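PDB 3NFQ: transcription factor IWS1 from Saccharomyces cerevisiae, which takes part in regulating RNA polymerase II transcription and may act both during and after recruitment of the TATA-binding protein. Local coordinates for residues L121-T129 and A142-T150. Numbering follows the deposited sequence.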
# COMPACT_ATOMS: atom_id res chain seq x y z
N LEU A 121 8.02 -2.99 -1.84
CA LEU A 121 7.56 -1.61 -1.86
C LEU A 121 8.60 -0.68 -2.45
O LEU A 121 8.25 0.29 -3.07
CB LEU A 121 7.16 -1.14 -0.44
CG LEU A 121 6.48 0.21 -0.29
CD1 LEU A 121 5.13 0.30 -1.05
CD2 LEU A 121 6.30 0.50 1.16
N GLY A 122 9.89 -1.00 -2.28
CA GLY A 122 10.94 -0.10 -2.81
C GLY A 122 10.76 0.12 -4.30
O GLY A 122 10.80 1.26 -4.76
N ARG A 123 10.63 -0.96 -5.09
CA ARG A 123 10.56 -0.75 -6.54
C ARG A 123 9.29 -0.09 -7.00
O ARG A 123 9.31 0.60 -7.98
CB ARG A 123 10.80 -2.02 -7.37
CG ARG A 123 10.00 -3.20 -7.00
CD ARG A 123 10.80 -4.56 -7.42
NE ARG A 123 11.59 -4.39 -8.64
CZ ARG A 123 11.04 -4.27 -9.84
NH1 ARG A 123 9.72 -4.34 -9.93
NH2 ARG A 123 11.80 -4.08 -10.94
N VAL A 124 8.23 -0.26 -6.22
CA VAL A 124 6.94 0.43 -6.51
C VAL A 124 7.03 1.95 -6.19
O VAL A 124 6.63 2.79 -7.01
CB VAL A 124 5.77 -0.27 -5.79
CG1 VAL A 124 4.49 0.56 -6.01
CG2 VAL A 124 5.51 -1.72 -6.43
N VAL A 125 7.63 2.30 -5.06
CA VAL A 125 7.80 3.73 -4.71
C VAL A 125 8.73 4.40 -5.73
O VAL A 125 8.48 5.55 -6.18
CB VAL A 125 8.26 3.91 -3.22
CG1 VAL A 125 8.57 5.40 -2.88
CG2 VAL A 125 7.17 3.40 -2.30
N ILE A 126 9.77 3.70 -6.17
CA ILE A 126 10.61 4.24 -7.23
C ILE A 126 9.78 4.52 -8.50
O ILE A 126 9.90 5.58 -9.12
CB ILE A 126 11.84 3.31 -7.52
CG1 ILE A 126 12.82 3.37 -6.34
CG2 ILE A 126 12.54 3.74 -8.86
CD1 ILE A 126 13.88 2.31 -6.29
N PHE A 127 8.92 3.58 -8.89
CA PHE A 127 8.06 3.75 -10.04
C PHE A 127 7.20 5.05 -9.90
O PHE A 127 6.99 5.80 -10.87
CB PHE A 127 7.13 2.51 -10.18
CG PHE A 127 6.03 2.70 -11.20
CD1 PHE A 127 6.21 2.37 -12.55
CD2 PHE A 127 4.82 3.24 -10.83
CE1 PHE A 127 5.18 2.59 -13.50
CE2 PHE A 127 3.81 3.43 -11.77
CZ PHE A 127 3.97 3.12 -13.07
N TYR A 128 6.75 5.32 -8.69
CA TYR A 128 5.94 6.55 -8.47
C TYR A 128 6.78 7.84 -8.73
O TYR A 128 6.23 8.88 -9.15
CB TYR A 128 5.39 6.56 -7.06
CG TYR A 128 4.01 5.91 -7.03
CD1 TYR A 128 3.89 4.52 -7.07
CD2 TYR A 128 2.83 6.67 -6.96
CE1 TYR A 128 2.61 3.88 -7.05
CE2 TYR A 128 1.54 6.03 -6.92
CZ TYR A 128 1.46 4.62 -6.97
OH TYR A 128 0.27 3.92 -6.97
N THR A 129 8.09 7.75 -8.51
CA THR A 129 8.98 8.93 -8.74
C THR A 129 9.15 9.28 -10.22
O THR A 129 9.47 10.45 -10.56
CB THR A 129 10.37 8.78 -8.11
OG1 THR A 129 11.15 7.82 -8.86
CG2 THR A 129 10.28 8.37 -6.66
N ALA A 142 7.14 10.56 -2.89
CA ALA A 142 7.74 9.23 -3.09
C ALA A 142 9.28 9.36 -3.14
O ALA A 142 9.99 8.58 -2.58
CB ALA A 142 7.18 8.58 -4.39
N GLU A 143 9.77 10.40 -3.81
CA GLU A 143 11.21 10.64 -3.91
C GLU A 143 11.82 11.00 -2.56
O GLU A 143 12.91 10.55 -2.24
CB GLU A 143 11.42 11.74 -4.97
CG GLU A 143 12.72 12.36 -4.99
CD GLU A 143 12.72 13.61 -5.85
OE1 GLU A 143 13.15 14.65 -5.30
OE2 GLU A 143 12.21 13.55 -7.03
N LYS A 144 11.12 11.79 -1.75
CA LYS A 144 11.56 12.08 -0.37
C LYS A 144 11.59 10.83 0.47
O LYS A 144 12.53 10.61 1.25
CB LYS A 144 10.61 13.08 0.30
CG LYS A 144 10.96 13.29 1.78
CD LYS A 144 9.73 13.84 2.50
CE LYS A 144 9.64 13.39 3.97
NZ LYS A 144 8.69 14.44 4.59
N LEU A 145 10.56 9.99 0.35
CA LEU A 145 10.48 8.82 1.22
C LEU A 145 11.54 7.80 0.85
O LEU A 145 12.16 7.21 1.72
CB LEU A 145 9.12 8.15 1.10
CG LEU A 145 8.05 8.99 1.82
CD1 LEU A 145 6.70 8.32 1.53
CD2 LEU A 145 8.32 9.02 3.29
N ILE A 146 11.73 7.55 -0.42
CA ILE A 146 12.76 6.56 -0.77
C ILE A 146 14.18 6.96 -0.31
O ILE A 146 14.98 6.10 0.12
CB ILE A 146 12.70 6.16 -2.29
CG1 ILE A 146 13.44 4.85 -2.55
CG2 ILE A 146 13.17 7.21 -3.20
CD1 ILE A 146 12.54 3.65 -2.17
N ALA A 147 14.51 8.23 -0.47
CA ALA A 147 15.79 8.78 0.02
C ALA A 147 15.91 8.60 1.51
O ALA A 147 16.95 8.19 2.03
CB ALA A 147 15.91 10.28 -0.37
N GLU A 148 14.85 8.91 2.22
CA GLU A 148 14.85 8.82 3.64
C GLU A 148 14.98 7.37 4.12
O GLU A 148 15.76 7.06 5.03
CB GLU A 148 13.56 9.45 4.15
CG GLU A 148 13.41 9.44 5.61
CD GLU A 148 12.13 10.12 6.05
OE1 GLU A 148 11.84 11.24 5.59
OE2 GLU A 148 11.41 9.55 6.89
N TRP A 149 14.17 6.48 3.53
CA TRP A 149 14.08 5.12 4.03
C TRP A 149 15.41 4.43 3.75
O TRP A 149 15.80 3.55 4.51
CB TRP A 149 12.96 4.37 3.33
CG TRP A 149 11.60 4.85 3.75
CD1 TRP A 149 11.27 5.48 4.89
CD2 TRP A 149 10.38 4.67 3.02
NE1 TRP A 149 9.92 5.78 4.91
CE2 TRP A 149 9.35 5.27 3.77
CE3 TRP A 149 10.07 4.12 1.78
CZ2 TRP A 149 7.99 5.27 3.35
CZ3 TRP A 149 8.72 4.10 1.36
CH2 TRP A 149 7.71 4.71 2.13
N THR A 150 16.08 4.82 2.69
CA THR A 150 17.38 4.17 2.33
C THR A 150 18.61 4.98 2.82
O THR A 150 19.74 4.76 2.35
CB THR A 150 17.49 3.99 0.84
OG1 THR A 150 17.53 5.28 0.21
CG2 THR A 150 16.28 3.16 0.28
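In the TFIIS N-terminal helical bundle of this central domain, Val-125 and Thr-129 of helix 121-130 meet Ala-142 and Ile-146 of helix 136-149. The segment axes run roughly antiparallel at 142° and approach to 8.7 Å. Val-125 divides its methyls: CG1, anti to the backbone N (chi1 174°), lies 3.8 Å from Ala-142 CB, while CG2 reaches the edge of the Trp-149 indole, 4.0 Å from CZ3. Ala-142 CB also meets Tyr-128 CB at 3.8 Å; beyond that the phenol turns away, and its hydroxyl hydrogen-bonds to Leu-85 O. Ile-146 sends CD1 over the Gly-122 backbone, 3.9 Å from its O, and CG1 against Ile-126 CG1, the two side chains crossing at about a right angle. Thr-129 OG1 bonds back to Ile-126 O at 2.6 Å, in the carbonyl plane on a lone pair, which probably holds the rotamer (chi1 73°) that points CG2 to Glu-143 N, 3.5 Å away. A serine here would lack CG2 and would probably leave a gap beside Ala-142 and Glu-143. With no hydrogen bond joining the segments, their fit rests on van der Waals packing of methyls against side chains and backbone; the short side chain of Ala-142 is consistent with the backbones coming near there.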